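Local coordinates for protein nicotinate phosphoribosyltransferase (Vibrio cholerae, PDB 4HL7) that probably catalyses the ATP-dependent formation of nicotinate ribonucleotide from nicotinate and phosphoribosyl diphosphate, a step in NAD biosynthesis, at residues H76-T79 and Q80-H84; I62-L65 and G66-F70; L414-D417 and A418-E422; D269-T272 and I273-L277. All coordinates share one frame; numbering follows the deposited sequence.

Contact 1 (H76-T79 and Q80-H84); sequences HYLT and QHAPH
Tyr77 and His81 meet one turn apart at the C-terminal end of helix 72-81, within the N-terminal domain of the enzyme; this is a local i/i+4 contact at a helix terminus. Their rings lie nearly parallel, with planes at 18°, but are offset, with centroids 4.9 Å apart, and little of one ring lies over the other. The closer match is a CH-pi contact: His81 CB sits over a face of the tyrosine ring, 4.1 Å from its centroid. With CG anti to its backbone N (chi1 169°), the Tyr77 ring comes back alongside His81 although CB points away from it, while packing against Tyr216, Ala219 and Arg220 of helix 216-222. A broad ring therefore suits a place between two helices, and the flat but polar imidazole suits the exposed position of His81.

A second apolar pair forms where Leu78 CD2 lies 4.1 Å from Ala82 CB, and Leu78 also touches Leu90 of helix 87-93; the small methyl of Ala82 fits this close turn. The backbone follows the usual helical pattern in the bond from His81 N to Tyr77 O, 2.8 Å long. Ala82 then leaves helical geometry, and Pro83, having no N-H to give, suits the position just beyond the helix. Thr79 OG1 is hydrogen-bonded to Ile75 O, one turn back. Beside it, Gln80 CG rests 3.3 Å above the plane of the His81 ring, offset toward its rim.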
loop_
_atom_site.group_PDB
_atom_site.type_symbol
_atom_site.label_atom_id
_atom_site.label_comp_id
_atom_site.label_asym_id
_atom_site.label_seq_id
_atom_site.Cartn_x
_atom_site.Cartn_y
_atom_site.Cartn_z
ATOM N N HIS A 76 2.330 -5.076 23.459
ATOM C CA HIS A 76 2.168 -3.927 24.373
ATOM C C HIS A 76 2.097 -2.660 23.554
ATOM O O HIS A 76 1.241 -1.776 23.801
ATOM C CB HIS A 76 3.325 -3.823 25.388
ATOM C CG HIS A 76 3.342 -4.943 26.452
ATOM N ND1 HIS A 76 2.193 -5.512 26.959
ATOM C CD2 HIS A 76 4.422 -5.585 27.113
ATOM C CE1 HIS A 76 2.528 -6.461 27.894
ATOM N NE2 HIS A 76 3.883 -6.510 27.983
ATOM N N TYR A 77 2.962 -2.542 22.543
ATOM C CA TYR A 77 2.939 -1.347 21.681
ATOM C C TYR A 77 1.568 -1.209 20.978
ATOM O O TYR A 77 0.949 -0.144 21.003
ATOM C CB TYR A 77 4.092 -1.349 20.634
ATOM C CG TYR A 77 3.886 -0.244 19.600
ATOM C CD1 TYR A 77 3.364 -0.528 18.330
ATOM C CD2 TYR A 77 4.167 1.084 19.927
ATOM C CE1 TYR A 77 3.110 0.491 17.405
ATOM C CE2 TYR A 77 3.933 2.111 19.008
ATOM C CZ TYR A 77 3.413 1.810 17.755
ATOM O OH TYR A 77 3.184 2.819 16.857
ATOM N N LEU A 78 1.065 -2.279 20.392
ATOM C CA LEU A 78 -0.218 -2.172 19.729
ATOM C C LEU A 78 -1.367 -1.928 20.722
ATOM O O LEU A 78 -2.359 -1.276 20.397
ATOM C CB LEU A 78 -0.542 -3.442 18.934
ATOM C CG LEU A 78 0.429 -3.700 17.749
ATOM C CD1 LEU A 78 0.016 -5.020 17.104
ATOM C CD2 LEU A 78 0.335 -2.548 16.747
ATOM N N THR A 79 -1.281 -2.540 21.891
ATOM C CA THR A 79 -2.306 -2.302 22.893
ATOM C C THR A 79 -2.501 -0.804 23.167
ATOM O O THR A 79 -3.634 -0.335 23.226
ATOM C CB THR A 79 -1.954 -3.026 24.209
ATOM O OG1 THR A 79 -2.037 -4.418 23.969
ATOM C CG2 THR A 79 -2.968 -2.642 25.335
ATOM N N GLN A 80 -1.401 -0.098 23.388
ATOM C CA GLN A 80 -1.389 1.342 23.709
ATOM C C GLN A 80 -1.632 2.234 22.493
ATOM O O GLN A 80 -2.457 3.167 22.538
ATOM C CB GLN A 80 -0.059 1.739 24.357
ATOM C CG GLN A 80 0.056 3.249 24.620
ATOM C CD GLN A 80 1.151 3.625 25.623
ATOM O OE1 GLN A 80 1.734 2.768 26.297
ATOM N NE2 GLN A 80 1.400 4.912 25.752
ATOM N N HIS A 81 -0.933 1.945 21.393
ATOM C CA HIS A 81 -0.927 2.863 20.264
ATOM C C HIS A 81 -1.852 2.530 19.129
ATOM O O HIS A 81 -2.008 3.326 18.194
ATOM C CB HIS A 81 0.497 3.136 19.798
ATOM C CG HIS A 81 1.357 3.747 20.873
ATOM N ND1 HIS A 81 1.444 5.086 21.066
ATOM C CD2 HIS A 81 2.107 3.154 21.882
ATOM C CE1 HIS A 81 2.272 5.340 22.115
ATOM N NE2 HIS A 81 2.671 4.162 22.617
ATOM N N ALA A 82 -2.484 1.357 19.212
ATOM C CA ALA A 82 -3.512 0.909 18.257
ATOM C C ALA A 82 -4.703 0.382 19.065
ATOM O O ALA A 82 -5.093 -0.817 19.008
ATOM C CB ALA A 82 -2.928 -0.150 17.274
ATOM N N PRO A 83 -5.347 1.297 19.802
ATOM C CA PRO A 83 -6.421 0.979 20.746
ATOM C C PRO A 83 -7.693 0.388 20.115
ATOM O O PRO A 83 -8.500 -0.215 20.821
ATOM C CB PRO A 83 -6.726 2.348 21.414
ATOM C CG PRO A 83 -6.305 3.344 20.419
ATOM C CD PRO A 83 -5.107 2.764 19.682
ATOM N N HIS A 84 -7.848 0.537 18.807
ATOM C CA HIS A 84 -8.986 -0.085 18.114
ATOM C C HIS A 84 -8.809 -1.540 17.743
ATOM O O HIS A 84 -9.750 -2.170 17.297
ATOM C CB HIS A 84 -9.491 0.799 16.951
ATOM C CG HIS A 84 -10.062 2.094 17.462
ATOM N ND1 HIS A 84 -11.172 2.125 18.225
ATOM C CD2 HIS A 84 -9.541 3.380 17.462
ATOM C CE1 HIS A 84 -11.376 3.398 18.653
ATOM N NE2 HIS A 84 -10.382 4.158 18.183
#

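Contact 2 (I62-L65 and G66-F70); sequences IAHL and GTLRF
Thr67 OG1 donates to His64 O over 2.7 Å, lying in the plane of that carbonyl, while Thr67 N reaches the same oxygen from above the plane at 2.9 Å. Two bonds from a single residue thus grip His64 O. The hydroxyl can do this because chi1 of 69° sets OG1 between the backbone N and the carbonyl carbon, facing back up the chain. It also stands over one face of the imidazole, 3.4 Å above the plane and offset toward the rim, since the His64 ring swings forward from an outward-pointing CB.

Next to this polar pair is an apolar one: Leu65 CD2 meets Leu68 CD1 at 4.0 Å. The two leucines are brought together by a run of tightened turns where helix 52-64 gives way to the loop leading to helix 72-81. Gly66 N bonds to Ala63 O, Thr67 N to His64 O and Leu68 N to Leu65 O, each from residue i+3 back to residue i, as in 3-10 turns. Glycine suits the first of these because it has no CB to press on Ala63 O.

A second shell fixes the way out of the turns. Arg69 NH1 donates to Gly66 O and to Leu68 O, both at 3.0 Å and both close to the guanidinium plane. A water gives one hydrogen to Leu65 O and the other to Leu68 O, each at 2.7 Å. Farther out, Leu65 packs on Phe98 and on Tyr131 and Ile138 of helix 131-147, and Leu68 touches Leu16.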
loop_
_atom_site.group_PDB
_atom_site.type_symbol
_atom_site.label_atom_id
_atom_site.label_comp_id
_atom_site.label_asym_id
_atom_site.label_seq_id
_atom_site.Cartn_x
_atom_site.Cartn_y
_atom_site.Cartn_z
ATOM N N ILE A 62 12.793 -15.158 2.812
ATOM C CA ILE A 62 11.380 -15.484 2.940
ATOM C C ILE A 62 11.273 -16.616 3.937
ATOM O O ILE A 62 10.517 -16.542 4.876
ATOM C CB ILE A 62 10.669 -15.759 1.576
ATOM C CG1 ILE A 62 10.631 -14.447 0.761
ATOM C CG2 ILE A 62 9.258 -16.287 1.795
ATOM C CD1 ILE A 62 9.780 -14.457 -0.499
ATOM N N ALA A 63 12.165 -17.600 3.819
ATOM C CA ALA A 63 12.208 -18.707 4.798
ATOM C C ALA A 63 12.405 -18.183 6.205
ATOM O O ALA A 63 11.762 -18.622 7.171
ATOM C CB ALA A 63 13.324 -19.709 4.433
ATOM N N HIS A 64 13.297 -17.231 6.338
ATOM C CA HIS A 64 13.475 -16.553 7.585
ATOM C C HIS A 64 12.235 -15.918 8.235
ATOM O O HIS A 64 12.147 -15.874 9.469
ATOM C CB HIS A 64 14.579 -15.540 7.402
ATOM C CG HIS A 64 15.000 -14.908 8.677
ATOM N ND1 HIS A 64 15.779 -15.565 9.595
ATOM C CD2 HIS A 64 14.698 -13.659 9.222
ATOM C CE1 HIS A 64 15.975 -14.755 10.649
ATOM N NE2 HIS A 64 15.304 -13.587 10.422
ATOM N N LEU A 65 11.229 -15.472 7.436
ATOM C CA LEU A 65 9.961 -15.015 8.035
ATOM C C LEU A 65 9.341 -16.043 9.008
ATOM O O LEU A 65 8.620 -15.645 9.922
ATOM C CB LEU A 65 8.919 -14.632 6.956
ATOM C CG LEU A 65 9.404 -13.494 6.037
ATOM C CD1 LEU A 65 8.351 -13.244 4.989
ATOM C CD2 LEU A 65 9.706 -12.263 6.882
ATOM N N GLY A 66 9.542 -17.344 8.722
ATOM C CA GLY A 66 8.973 -18.433 9.491
ATOM C C GLY A 66 9.519 -18.434 10.914
ATOM O O GLY A 66 8.927 -19.036 11.792
ATOM N N THR A 67 10.607 -17.709 11.156
ATOM C CA THR A 67 11.215 -17.683 12.494
ATOM C C THR A 67 10.797 -16.454 13.336
ATOM O O THR A 67 11.159 -16.323 14.512
ATOM C CB THR A 67 12.739 -17.739 12.409
ATOM O OG1 THR A 67 13.264 -16.531 11.852
ATOM C CG2 THR A 67 13.178 -18.922 11.575
ATOM N N LEU A 68 10.116 -15.510 12.699
ATOM C CA LEU A 68 9.725 -14.276 13.389
ATOM C C LEU A 68 8.542 -14.483 14.274
ATOM O O LEU A 68 7.659 -15.307 13.979
ATOM C CB LEU A 68 9.385 -13.168 12.382
ATOM C CG LEU A 68 10.561 -12.733 11.532
ATOM C CD1 LEU A 68 10.081 -11.482 10.781
ATOM C CD2 LEU A 68 11.811 -12.437 12.372
ATOM N N ARG A 69 8.483 -13.713 15.361
ATOM C CA ARG A 69 7.331 -13.831 16.281
ATOM C C ARG A 69 6.909 -12.446 16.718
ATOM O O ARG A 69 7.745 -11.549 16.731
ATOM C CB ARG A 69 7.748 -14.653 17.514
ATOM C CG ARG A 69 8.252 -16.065 17.179
ATOM C CD ARG A 69 7.046 -16.953 16.874
ATOM N NE ARG A 69 7.356 -18.382 16.716
ATOM C CZ ARG A 69 7.833 -18.940 15.593
ATOM N NH1 ARG A 69 8.097 -18.206 14.509
ATOM N NH2 ARG A 69 8.050 -20.240 15.552
ATOM N N PHE A 70 5.660 -12.268 17.155
ATOM C CA PHE A 70 5.348 -11.016 17.875
ATOM C C PHE A 70 5.860 -11.129 19.299
ATOM O O PHE A 70 5.491 -12.094 19.989
ATOM C CB PHE A 70 3.837 -10.761 17.885
ATOM C CG PHE A 70 3.284 -10.300 16.554
ATOM C CD1 PHE A 70 3.363 -8.960 16.164
ATOM C CD2 PHE A 70 2.707 -11.208 15.673
ATOM C CE1 PHE A 70 2.846 -8.557 14.923
ATOM C CE2 PHE A 70 2.190 -10.809 14.438
ATOM C CZ PHE A 70 2.244 -9.473 14.056
HETATM O O HOH W 1 6.604 -16.024 11.601
#

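Contact 3 (L414-D417 and A418-E422); sequences LDVD and ALIQE
Leu414 and Leu419 reach each other across the first turn of helix 416-427, CD2 to CD2 at 4.5 Å. The two tips only just meet, but this side is the more enclosed because both leucines rest on Ala404 of helix 400-409. A chi1 of 170° carries the Leu419 side chain back along the helix to Leu414.

The other side is looser and largely solvent-exposed. There Val416 CG1 meets Ile420 CD1 at 3.9 Å, a modest apolar patch one turn long, and Asp417 and Gln421 contribute mainly through the backbone bond from Gln421 N to Asp417 O. At the helix start Asp415 is the N-cap. Its OD1 accepts a weak but straight bond from Ala418 N, 3.2 Å long with an N-H...O angle of 170°, and its OD2 comes within 3.5 Å of Ala418 CB. The small methyl lets the carboxylate lie close. Asp415 O in turn receives Leu419 N at 3.0 Å, in the carbonyl plane. A negative carboxylate suits this end, where the helix dipole would probably favour it. Aspartate at the N-cap, with a leucine just before it (N') and another four residues after it (N4), is the N-cap joined to a hydrophobic staple.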
loop_
_atom_site.group_PDB
_atom_site.type_symbol
_atom_site.label_atom_id
_atom_site.label_comp_id
_atom_site.label_asym_id
_atom_site.label_seq_id
_atom_site.Cartn_x
_atom_site.Cartn_y
_atom_site.Cartn_z
ATOM N N LEU A 414 -17.573 -2.083 -21.605
ATOM C CA LEU A 414 -16.862 -3.334 -21.873
ATOM C C LEU A 414 -16.441 -3.290 -23.359
ATOM O O LEU A 414 -17.257 -3.072 -24.212
ATOM C CB LEU A 414 -17.869 -4.468 -21.632
ATOM C CG LEU A 414 -17.473 -5.879 -22.016
ATOM C CD1 LEU A 414 -16.208 -6.240 -21.256
ATOM C CD2 LEU A 414 -18.592 -6.860 -21.693
ATOM N N ASP A 415 -15.165 -3.486 -23.660
ATOM C CA ASP A 415 -14.732 -3.605 -25.037
ATOM C C ASP A 415 -14.872 -5.064 -25.526
ATOM O O ASP A 415 -14.084 -5.902 -25.137
ATOM C CB ASP A 415 -13.277 -3.161 -25.134
ATOM C CG ASP A 415 -12.715 -3.267 -26.544
ATOM O OD1 ASP A 415 -13.325 -3.804 -27.465
ATOM O OD2 ASP A 415 -11.631 -2.739 -26.749
ATOM N N VAL A 416 -15.890 -5.349 -26.328
ATOM C CA VAL A 416 -16.205 -6.760 -26.699
ATOM C C VAL A 416 -15.121 -7.361 -27.605
ATOM O O VAL A 416 -14.750 -8.542 -27.465
ATOM C CB VAL A 416 -17.625 -6.908 -27.297
ATOM C CG1 VAL A 416 -17.909 -8.326 -27.809
ATOM C CG2 VAL A 416 -18.640 -6.559 -26.213
ATOM N N ASP A 417 -14.602 -6.556 -28.519
ATOM C CA ASP A 417 -13.555 -7.069 -29.380
ATOM C C ASP A 417 -12.321 -7.485 -28.596
ATOM O O ASP A 417 -11.735 -8.506 -28.912
ATOM C CB ASP A 417 -13.206 -6.068 -30.477
ATOM C CG ASP A 417 -14.323 -5.919 -31.488
ATOM O OD1 ASP A 417 -14.623 -6.878 -32.218
ATOM O OD2 ASP A 417 -14.901 -4.814 -31.568
ATOM N N ALA A 418 -11.914 -6.686 -27.622
ATOM C CA ALA A 418 -10.769 -7.003 -26.752
ATOM C C ALA A 418 -11.075 -8.260 -25.941
ATOM O O ALA A 418 -10.209 -9.140 -25.770
ATOM C CB ALA A 418 -10.445 -5.849 -25.786
ATOM N N LEU A 419 -12.300 -8.339 -25.390
ATOM C CA LEU A 419 -12.708 -9.553 -24.643
ATOM C C LEU A 419 -12.620 -10.814 -25.535
ATOM O O LEU A 419 -12.140 -11.839 -25.078
ATOM C CB LEU A 419 -14.142 -9.399 -24.073
ATOM C CG LEU A 419 -14.764 -10.667 -23.479
ATOM C CD1 LEU A 419 -13.939 -11.095 -22.259
ATOM C CD2 LEU A 419 -16.251 -10.444 -23.071
ATOM N N ILE A 420 -13.077 -10.753 -26.785
ATOM C CA ILE A 420 -13.030 -11.914 -27.665
ATOM C C ILE A 420 -11.580 -12.334 -27.862
ATOM O O ILE A 420 -11.269 -13.528 -27.854
ATOM C CB ILE A 420 -13.773 -11.636 -28.995
ATOM C CG1 ILE A 420 -15.273 -11.515 -28.696
ATOM C CG2 ILE A 420 -13.425 -12.651 -30.092
ATOM C CD1 ILE A 420 -16.140 -11.079 -29.860
ATOM N N GLN A 421 -10.675 -11.352 -28.003
ATOM C CA GLN A 421 -9.267 -11.719 -28.175
ATOM C C GLN A 421 -8.717 -12.379 -26.906
ATOM O O GLN A 421 -7.927 -13.334 -27.023
ATOM C CB GLN A 421 -8.386 -10.518 -28.565
ATOM C CG GLN A 421 -8.549 -10.131 -30.006
ATOM C CD GLN A 421 -7.435 -9.210 -30.464
ATOM O OE1 GLN A 421 -7.452 -8.040 -30.152
ATOM N NE2 GLN A 421 -6.429 -9.767 -31.170
ATOM N N GLU A 422 -9.094 -11.864 -25.740
ATOM C CA GLU A 422 -8.655 -12.404 -24.485
ATOM C C GLU A 422 -9.207 -13.846 -24.322
ATOM O O GLU A 422 -8.460 -14.750 -23.948
ATOM C CB GLU A 422 -9.031 -11.494 -23.300
ATOM C CG GLU A 422 -8.524 -12.017 -21.972
ATOM C CD GLU A 422 -7.019 -11.838 -21.762
ATOM O OE1 GLU A 422 -6.621 -10.693 -21.437
ATOM O OE2 GLU A 422 -6.254 -12.850 -21.871
#

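Contact 4 (D269-T272 and I273-L277); sequences DTLT and IDAFL
Thr272 has the most surface buried by this contact: its hydroxyl meets Ala275 N and its carbonyl Phe276 N, at the start of helix 273-279. It is the N-cap: Ala275 N donates to Thr272 OG1 over 3.2 Å, nearly straight at 168°. With chi1 at 60°, OG1 is tucked back over its own backbone, within range of Ala275 N, while the extended backbone of Thr272 breaks from the helix. Its carbonyl oxygen then takes Phe276 N at 2.9 Å, the first regular bond of the helix. Threonine suits the place because a short hydroxyl can replace the missing backbone acceptor.

Ala275 has its methyl directed at the preceding loop. There CB lies 3.7 Å from Thr272 OG1 and 3.9 Å from Leu271 CB, a fit that calls for a small side chain; Gln248 of helix 247-258 touches both Leu271 and Ala275. Ile273, next in burial, faces the other way, onto Lys304 and Met305 of helix 298-311, and its apolar chain packs there. Its N-H is taken by Asp390 OD1.

The loop joins strand 265-267 of the parallel sheet to the helix, a beta-alpha connection of the barrel-like domain. At its start Asp269 OD1 is hydrogen-bonded to His232 NE2, of the predicted phosphohistidine, unmodified here. A water 2.9 Å from Thr272 OG1 also gives a weak bond to Asp274 OD2. The first-turn amides of Ile273 and Ala275 thus find side-chain oxygens, and the carboxylates of Asp390 and Asp274 would probably be favoured by the positive end of the helix dipole.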
loop_
_atom_site.group_PDB
_atom_site.type_symbol
_atom_site.label_atom_id
_atom_site.label_comp_id
_atom_site.label_asym_id
_atom_site.label_seq_id
_atom_site.Cartn_x
_atom_site.Cartn_y
_atom_site.Cartn_z
ATOM N N ASP A 269 -11.198 3.628 -5.984
ATOM C CA ASP A 269 -10.999 3.150 -7.324
ATOM C C ASP A 269 -10.794 1.627 -7.432
ATOM O O ASP A 269 -10.185 1.153 -8.382
ATOM C CB ASP A 269 -9.760 3.864 -7.988
ATOM C CG ASP A 269 -8.429 3.542 -7.279
ATOM O OD1 ASP A 269 -8.425 3.237 -6.060
ATOM O OD2 ASP A 269 -7.366 3.619 -7.962
ATOM N N THR A 270 -11.354 0.862 -6.521
ATOM C CA THR A 270 -11.340 -0.580 -6.739
ATOM C C THR A 270 -12.120 -0.890 -8.010
ATOM O O THR A 270 -11.749 -1.739 -8.830
ATOM C CB THR A 270 -12.019 -1.306 -5.585
ATOM O OG1 THR A 270 -11.360 -1.000 -4.343
ATOM C CG2 THR A 270 -12.008 -2.855 -5.855
ATOM N N LEU A 271 -13.211 -0.145 -8.198
ATOM C CA LEU A 271 -14.051 -0.276 -9.373
ATOM C C LEU A 271 -13.901 1.024 -10.168
ATOM O O LEU A 271 -12.899 1.161 -10.890
ATOM C CB LEU A 271 -15.522 -0.525 -8.962
ATOM C CG LEU A 271 -15.617 -1.816 -8.117
ATOM C CD1 LEU A 271 -16.993 -1.964 -7.522
ATOM C CD2 LEU A 271 -15.350 -3.053 -9.000
ATOM N N THR A 272 -14.851 1.967 -10.049
ATOM C CA THR A 272 -14.636 3.312 -10.667
ATOM C C THR A 272 -15.163 4.372 -9.687
ATOM O O THR A 272 -15.956 4.069 -8.803
ATOM C CB THR A 272 -15.358 3.502 -11.955
ATOM O OG1 THR A 272 -16.773 3.359 -11.730
ATOM C CG2 THR A 272 -14.835 2.488 -13.072
ATOM N N ILE A 273 -14.831 5.634 -9.937
ATOM C CA ILE A 273 -15.367 6.704 -9.081
ATOM C C ILE A 273 -16.898 6.730 -9.124
ATOM O O ILE A 273 -17.542 6.876 -8.051
ATOM C CB ILE A 273 -14.754 8.076 -9.424
ATOM C CG1 ILE A 273 -15.128 9.162 -8.376
ATOM C CG2 ILE A 273 -15.170 8.511 -10.822
ATOM C CD1 ILE A 273 -14.836 8.798 -6.945
ATOM N N ASP A 274 -17.510 6.506 -10.280
ATOM C CA ASP A 274 -18.996 6.473 -10.277
ATOM C C ASP A 274 -19.562 5.360 -9.449
ATOM O O ASP A 274 -20.579 5.556 -8.788
ATOM C CB ASP A 274 -19.603 6.417 -11.684
ATOM C CG ASP A 274 -19.176 7.597 -12.533
ATOM O OD1 ASP A 274 -19.449 8.746 -12.149
ATOM O OD2 ASP A 274 -18.466 7.370 -13.527
ATOM N N ALA A 275 -18.971 4.153 -9.507
ATOM C CA ALA A 275 -19.452 3.032 -8.642
ATOM C C ALA A 275 -19.267 3.359 -7.189
ATOM O O ALA A 275 -20.127 3.045 -6.359
ATOM C CB ALA A 275 -18.684 1.730 -8.966
ATOM N N PHE A 276 -18.115 3.939 -6.856
ATOM C CA PHE A 276 -17.855 4.335 -5.472
ATOM C C PHE A 276 -18.889 5.365 -5.007
ATOM O O PHE A 276 -19.510 5.198 -3.949
ATOM C CB PHE A 276 -16.485 4.950 -5.324
ATOM C CG PHE A 276 -16.185 5.315 -3.896
ATOM C CD1 PHE A 276 -15.840 4.329 -2.956
ATOM C CD2 PHE A 276 -16.365 6.591 -3.488
ATOM C CE1 PHE A 276 -15.640 4.679 -1.616
ATOM C CE2 PHE A 276 -16.160 6.962 -2.160
ATOM C CZ PHE A 276 -15.788 6.006 -1.228
ATOM N N LEU A 277 -19.144 6.386 -5.824
ATOM C CA LEU A 277 -20.124 7.420 -5.383
ATOM C C LEU A 277 -21.501 6.836 -5.203
ATOM O O LEU A 277 -22.221 7.248 -4.308
ATOM C CB LEU A 277 -20.155 8.587 -6.389
ATOM C CG LEU A 277 -18.817 9.374 -6.383
ATOM C CD1 LEU A 277 -18.959 10.583 -7.298
ATOM C CD2 LEU A 277 -18.342 9.794 -5.000
HETATM O O HOH W 2 -17.905 4.031 -14.318
#

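How the contacts relate
Contacts 1 and 2 belong to consecutive helices of the N-terminal domain, 52-64 and 72-81; their nearest atoms are about 5 Å apart without touching, and both are partly buried. Each lies at a helix's C-terminal end, where carbonyls need donors: contact 2 adds a hydroxyl, a guanidinium and a water to its backbone bonds, whereas contact 1 combines backbone bonds with aromatic packing. Contacts 3 and 4 mark helix beginnings, where amides need acceptors. Contact 4 is buried in the barrel-like domain and caps with a neutral threonine; contact 3, on the surface near the C-terminus, uses a charged aspartate. Their centres are about 22 Å apart, while contacts 1 and 3 lie on opposite sides of the chain's centre.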